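Local coordinates for protein putative methylthioribose-1-phosphate isomerase (Pyrococcus horikoshii OT3, PDB 6A34) that probably catalyses the interconversion of 5-methylthioribose 1-phosphate and 5-methylthioribulose 1-phosphate in the methionine salvage pathway, at residues I242-D247 with I259-L264; G253-K258 with F275-P280. One frame throughout, in Å; residues are numbered along the deposited sequence.

Residues 242-247 come first, running off strand 241-244 of the large, mostly parallel sheet. The chain then makes the short strand 248-250 and turns back through 253-258, part of a smaller sheet. Helix 261-270 follows, and at its start interaction 1 closes a loop of eleven intervening residues by laying the helix on strand 241-244. The chain returns to the large sheet as strand 275-278, beside 241-244, where interaction 2 closes a loop of sixteen residues back to 253-258. The two loops cross rather than nest, because their segments alternate. Together they tie the small sheet and the helix to two adjacent strands of the Rossmann-like core.

Interaction 1 (I242-D247 with I259-L264); sequences IIVGAD and IGTYML
Val-244 and Thr-261 meet methyl to methyl where helix 261-270 lies on strand 241-244, the first strand and the helix of a beta-alpha-beta crossover that continues into strand 275-278, with the antiparallel strands 248-250 and 255-258 inserted before the helix. The packed contacts of Val-244 are apolar. CG2 of Val-244 meets CG2 of Thr-261 tip to tip at 3.9 Å, while the other valine branch, CG1, lies 4.3 Å from CD1 of Leu-264. A branched valine thus serves two helix residues one turn apart. Two residues earlier in the strand, Ile-242 sends CD1 to within 4.3 Å of the backbone O of Leu-264, a methyl against a carbonyl oxygen.

Threonine suits the first turn because its two branches do different work. CG2 stands anti to the backbone N and faces the strand, whereas OG1 (chi1 -61°) hydrogen-bonds to the carbonyl O of Lys-258. Just before it, Gly-260 occupies the N-cap position with a positive phi of 111°, where a side chain would crowd the preceding carbonyl; its N hydrogen-bonds to OD2 of Asp-324.

Past Val-244 the two segments part. Gly-245 brings no side chain, and OD2 of the exposed Asp-247, the predicted proton donor, stays 6.7 Å from the N of Ile-259. Within the buried first turn, by contrast, the N of Leu-264 bonds to the O of Gly-260 at 3.1 Å.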
loop_
_atom_site.group_PDB
_atom_site.type_symbol
_atom_site.label_atom_id
_atom_site.label_comp_id
_atom_site.label_asym_id
_atom_site.label_seq_id
_atom_site.Cartn_x
_atom_site.Cartn_y
_atom_site.Cartn_z
ATOM N N ILE A 242 -5.998 9.563 14.656
ATOM C CA ILE A 242 -4.874 8.869 14.062
ATOM C C ILE A 242 -3.644 9.124 14.944
ATOM O O ILE A 242 -3.426 10.207 15.364
ATOM C CB ILE A 242 -4.654 9.364 12.623
ATOM C CG1 ILE A 242 -5.832 9.022 11.715
ATOM C CG2 ILE A 242 -3.351 8.835 12.090
ATOM C CD1 ILE A 242 -5.922 9.876 10.465
ATOM N N ILE A 243 -2.874 8.087 15.249
ATOM C CA ILE A 243 -1.687 8.243 16.026
ATOM C C ILE A 243 -0.577 7.499 15.302
ATOM O O ILE A 243 -0.772 6.369 14.850
ATOM C CB ILE A 243 -1.854 7.797 17.499
ATOM C CG1 ILE A 243 -0.580 8.086 18.296
ATOM C CG2 ILE A 243 -2.256 6.354 17.649
ATOM C CD1 ILE A 243 -0.732 7.976 19.786
ATOM N N VAL A 244 0.562 8.179 15.181
ATOM C CA VAL A 244 1.734 7.617 14.565
ATOM C C VAL A 244 2.943 7.855 15.464
ATOM O O VAL A 244 2.930 8.716 16.335
ATOM C CB VAL A 244 1.973 8.199 13.168
ATOM C CG1 VAL A 244 0.807 7.892 12.242
ATOM C CG2 VAL A 244 2.280 9.680 13.246
ATOM N N GLY A 245 3.984 7.057 15.251
ATOM C CA GLY A 245 5.268 7.309 15.891
ATOM C C GLY A 245 6.064 8.320 15.086
ATOM O O GLY A 245 5.536 8.942 14.186
ATOM N N ALA A 246 7.348 8.492 15.427
ATOM C CA ALA A 246 8.241 9.401 14.702
ATOM C C ALA A 246 9.650 8.827 14.708
ATOM O O ALA A 246 10.141 8.456 15.766
ATOM C CB ALA A 246 8.223 10.766 15.335
ATOM N N ASP A 247 10.301 8.788 13.542
ATOM C CA ASP A 247 11.709 8.443 13.502
ATOM C C ASP A 247 12.528 9.662 13.954
ATOM O O ASP A 247 13.517 9.509 14.629
ATOM C CB ASP A 247 12.080 7.790 12.174
ATOM C CG ASP A 247 11.366 6.444 12.088
ATOM O OD1 ASP A 247 11.829 5.474 12.753
ATOM O OD2 ASP A 247 10.294 6.383 11.442
ATOM N N ILE A 259 7.252 5.827 5.500
ATOM C CA ILE A 259 6.587 6.245 4.282
ATOM C C ILE A 259 5.086 5.943 4.376
ATOM O O ILE A 259 4.641 4.856 4.796
ATOM C CB ILE A 259 7.240 5.583 3.061
ATOM C CG1 ILE A 259 6.774 6.213 1.753
ATOM C CG2 ILE A 259 7.003 4.080 3.076
ATOM C CD1 ILE A 259 7.345 7.588 1.499
ATOM N N GLY A 260 4.297 6.959 4.043
ATOM C CA GLY A 260 2.843 6.886 4.176
ATOM C C GLY A 260 2.285 7.791 5.259
ATOM O O GLY A 260 1.105 8.069 5.260
ATOM N N THR A 261 3.132 8.232 6.188
ATOM C CA THR A 261 2.712 9.063 7.312
ATOM C C THR A 261 2.181 10.396 6.786
ATOM O O THR A 261 1.122 10.858 7.210
ATOM C CB THR A 261 3.843 9.234 8.337
ATOM O OG1 THR A 261 4.184 7.945 8.841
ATOM C CG2 THR A 261 3.441 10.108 9.497
ATOM N N TYR A 262 2.921 10.990 5.841
ATOM C CA TYR A 262 2.551 12.248 5.221
ATOM C C TYR A 262 1.184 12.111 4.560
ATOM O O TYR A 262 0.352 12.997 4.692
ATOM C CB TYR A 262 3.629 12.760 4.253
ATOM C CG TYR A 262 3.192 13.958 3.450
ATOM C CD1 TYR A 262 2.831 15.135 4.077
ATOM C CD2 TYR A 262 3.114 13.914 2.065
ATOM C CE1 TYR A 262 2.383 16.236 3.357
ATOM C CE2 TYR A 262 2.678 15.005 1.332
ATOM C CZ TYR A 262 2.305 16.173 1.972
ATOM O OH TYR A 262 1.897 17.263 1.250
ATOM N N MET A 263 0.955 10.987 3.882
ATOM C CA MET A 263 -0.347 10.677 3.229
ATOM C C MET A 263 -1.495 10.752 4.247
ATOM O O MET A 263 -2.547 11.373 3.979
ATOM C CB MET A 263 -0.344 9.289 2.584
ATOM C CG MET A 263 -1.742 8.877 2.033
ATOM S SD MET A 263 -2.575 7.662 3.105
ATOM C CE MET A 263 -1.538 6.280 2.634
ATOM N N LEU A 264 -1.295 10.085 5.387
ATOM C CA LEU A 264 -2.246 10.057 6.532
ATOM C C LEU A 264 -2.477 11.464 7.095
ATOM O O LEU A 264 -3.579 11.809 7.475
ATOM C CB LEU A 264 -1.673 9.160 7.637
ATOM C CG LEU A 264 -1.672 7.661 7.359
ATOM C CD1 LEU A 264 -1.136 6.904 8.572
ATOM C CD2 LEU A 264 -3.070 7.188 6.973
#

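Interaction 2 (G253-K258 with F275-P280); sequences GDFANK and FFAVAP
Phe-255 lays its ring over the methyl group of Ala-277 and meets the ring of Phe-275 at its rim, joining strand 255-258, of a separate four-stranded sheet, to strand 275-278 of the Rossmann-like core. The first of these is a CH-pi contact. CB of Ala-277 lies 4.2 Å from the centroid of the Phe-255 ring, and the line between them is 14° off the ring normal. The methyl is displaced slightly toward the rim, with CZ of Phe-255 at 4.1 Å from it. Alanine suits this place because its short side chain points at the ring and lets it settle close over the strand. Phenylalanine at 255 is long and flat enough to span the gap between the sheets, offering a face to the methyl and an edge to Phe-275.

The second contact is apolar and edge to edge. CZ of Phe-255 is 4.0 Å from CE2 of Phe-275, each atom near the plane of the other ring, so the two phenylalanines, coming from opposite directions, do not stack. With CG anti to its backbone N (chi1 178°), Phe-275 takes its ring to the edge of Phe-255 although its CB does not point at that segment.

The backbones belong to different sheets, with the CA atoms of Phe-255 and Ala-277 8.5 Å apart. The first of these strands also carries Asn-257 and Lys-258, both predicted to bind substrate. Around the pair, Phe-255 also touches Val-244 of strand 241-244 and Thr-261, while Phe-275 packs against Leu-264, Ala-265 and Ala-268 of helix 261-270.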
loop_
_atom_site.group_PDB
_atom_site.type_symbol
_atom_site.label_atom_id
_atom_site.label_comp_id
_atom_site.label_asym_id
_atom_site.label_seq_id
_atom_site.Cartn_x
_atom_site.Cartn_y
_atom_site.Cartn_z
ATOM N N GLY A 253 8.726 21.067 14.735
ATOM C CA GLY A 253 7.685 20.054 14.848
ATOM C C GLY A 253 7.510 19.191 13.603
ATOM O O GLY A 253 6.847 18.157 13.692
ATOM N N ASP A 254 8.095 19.587 12.461
ATOM C CA ASP A 254 8.143 18.697 11.275
ATOM C C ASP A 254 8.733 17.375 11.766
ATOM O O ASP A 254 9.580 17.374 12.665
ATOM C CB ASP A 254 8.967 19.255 10.109
ATOM C CG ASP A 254 8.502 20.590 9.541
ATOM O OD1 ASP A 254 7.405 21.039 9.914
ATOM O OD2 ASP A 254 9.277 21.199 8.757
ATOM N N PHE A 255 8.255 16.247 11.235
ATOM C CA PHE A 255 8.851 14.973 11.613
ATOM C C PHE A 255 8.915 14.011 10.424
ATOM O O PHE A 255 8.095 14.055 9.506
ATOM C CB PHE A 255 8.120 14.346 12.803
ATOM C CG PHE A 255 6.720 13.869 12.528
ATOM C CD1 PHE A 255 5.680 14.770 12.370
ATOM C CD2 PHE A 255 6.429 12.523 12.472
ATOM C CE1 PHE A 255 4.390 14.325 12.114
ATOM C CE2 PHE A 255 5.139 12.089 12.216
ATOM C CZ PHE A 255 4.129 12.985 12.014
ATOM N N ALA A 256 9.929 13.147 10.494
ATOM C CA ALA A 256 10.143 12.025 9.620
ATOM C C ALA A 256 9.504 10.782 10.233
ATOM O O ALA A 256 9.600 10.555 11.429
ATOM C CB ALA A 256 11.626 11.832 9.415
ATOM N N ASN A 257 8.801 10.003 9.417
ATOM C CA ASN A 257 8.247 8.724 9.891
ATOM C C ASN A 257 8.118 7.827 8.659
ATOM O O ASN A 257 8.303 8.324 7.544
ATOM C CB ASN A 257 6.947 8.906 10.682
ATOM C CG ASN A 257 6.582 7.684 11.502
ATOM O OD1 ASN A 257 7.414 7.178 12.258
ATOM N ND2 ASN A 257 5.375 7.159 11.306
ATOM N N LYS A 258 7.836 6.531 8.882
ATOM C CA LYS A 258 7.724 5.564 7.827
ATOM C C LYS A 258 6.832 6.127 6.729
ATOM O O LYS A 258 5.737 6.702 7.012
ATOM C CB LYS A 258 7.103 4.233 8.275
ATOM C CG LYS A 258 7.635 3.012 7.530
ATOM C CD LYS A 258 9.153 2.813 7.690
ATOM C CE LYS A 258 9.627 1.384 7.510
ATOM N NZ LYS A 258 11.072 1.321 7.146
ATOM N N PHE A 275 -4.777 14.181 14.685
ATOM C CA PHE A 275 -3.626 13.496 14.185
ATOM C C PHE A 275 -2.439 13.784 15.109
ATOM O O PHE A 275 -1.971 14.936 15.199
ATOM C CB PHE A 275 -3.357 13.999 12.765
ATOM C CG PHE A 275 -2.151 13.406 12.103
ATOM C CD1 PHE A 275 -2.238 12.221 11.408
ATOM C CD2 PHE A 275 -0.922 14.008 12.210
ATOM C CE1 PHE A 275 -1.121 11.677 10.797
ATOM C CE2 PHE A 275 0.192 13.465 11.594
ATOM C CZ PHE A 275 0.098 12.294 10.905
ATOM N N PHE A 276 -1.951 12.743 15.778
ATOM C CA PHE A 276 -0.867 12.866 16.760
ATOM C C PHE A 276 0.347 12.025 16.383
ATOM O O PHE A 276 0.213 10.904 15.896
ATOM C CB PHE A 276 -1.328 12.393 18.130
ATOM C CG PHE A 276 -2.381 13.250 18.779
ATOM C CD1 PHE A 276 -3.726 13.040 18.523
ATOM C CD2 PHE A 276 -2.022 14.225 19.685
ATOM C CE1 PHE A 276 -4.692 13.812 19.148
ATOM C CE2 PHE A 276 -2.985 14.998 20.308
ATOM C CZ PHE A 276 -4.321 14.781 20.050
ATOM N N ALA A 277 1.520 12.575 16.673
ATOM C CA ALA A 277 2.772 11.864 16.747
ATOM C C ALA A 277 3.071 11.604 18.226
ATOM O O ALA A 277 2.734 12.430 19.078
ATOM C CB ALA A 277 3.878 12.697 16.125
ATOM N N VAL A 278 3.698 10.466 18.517
ATOM C CA VAL A 278 4.120 10.107 19.843
ATOM C C VAL A 278 5.572 9.643 19.732
ATOM O O VAL A 278 5.887 8.798 18.865
ATOM C CB VAL A 278 3.209 9.034 20.480
ATOM C CG1 VAL A 278 2.968 7.835 19.573
ATOM C CG2 VAL A 278 3.743 8.561 21.829
ATOM N N ALA A 279 6.446 10.232 20.564
ATOM C CA ALA A 279 7.863 9.868 20.659
ATOM C C ALA A 279 8.474 10.406 21.947
ATOM O O ALA A 279 7.977 11.394 22.487
ATOM C CB ALA A 279 8.605 10.411 19.493
ATOM N N PRO A 280 9.573 9.793 22.453
ATOM C CA PRO A 280 10.301 10.323 23.605
ATOM C C PRO A 280 11.113 11.559 23.212
ATOM O O PRO A 280 11.372 11.747 22.026
ATOM C CB PRO A 280 11.199 9.152 24.036
ATOM C CG PRO A 280 11.432 8.366 22.768
ATOM C CD PRO A 280 10.208 8.586 21.900
#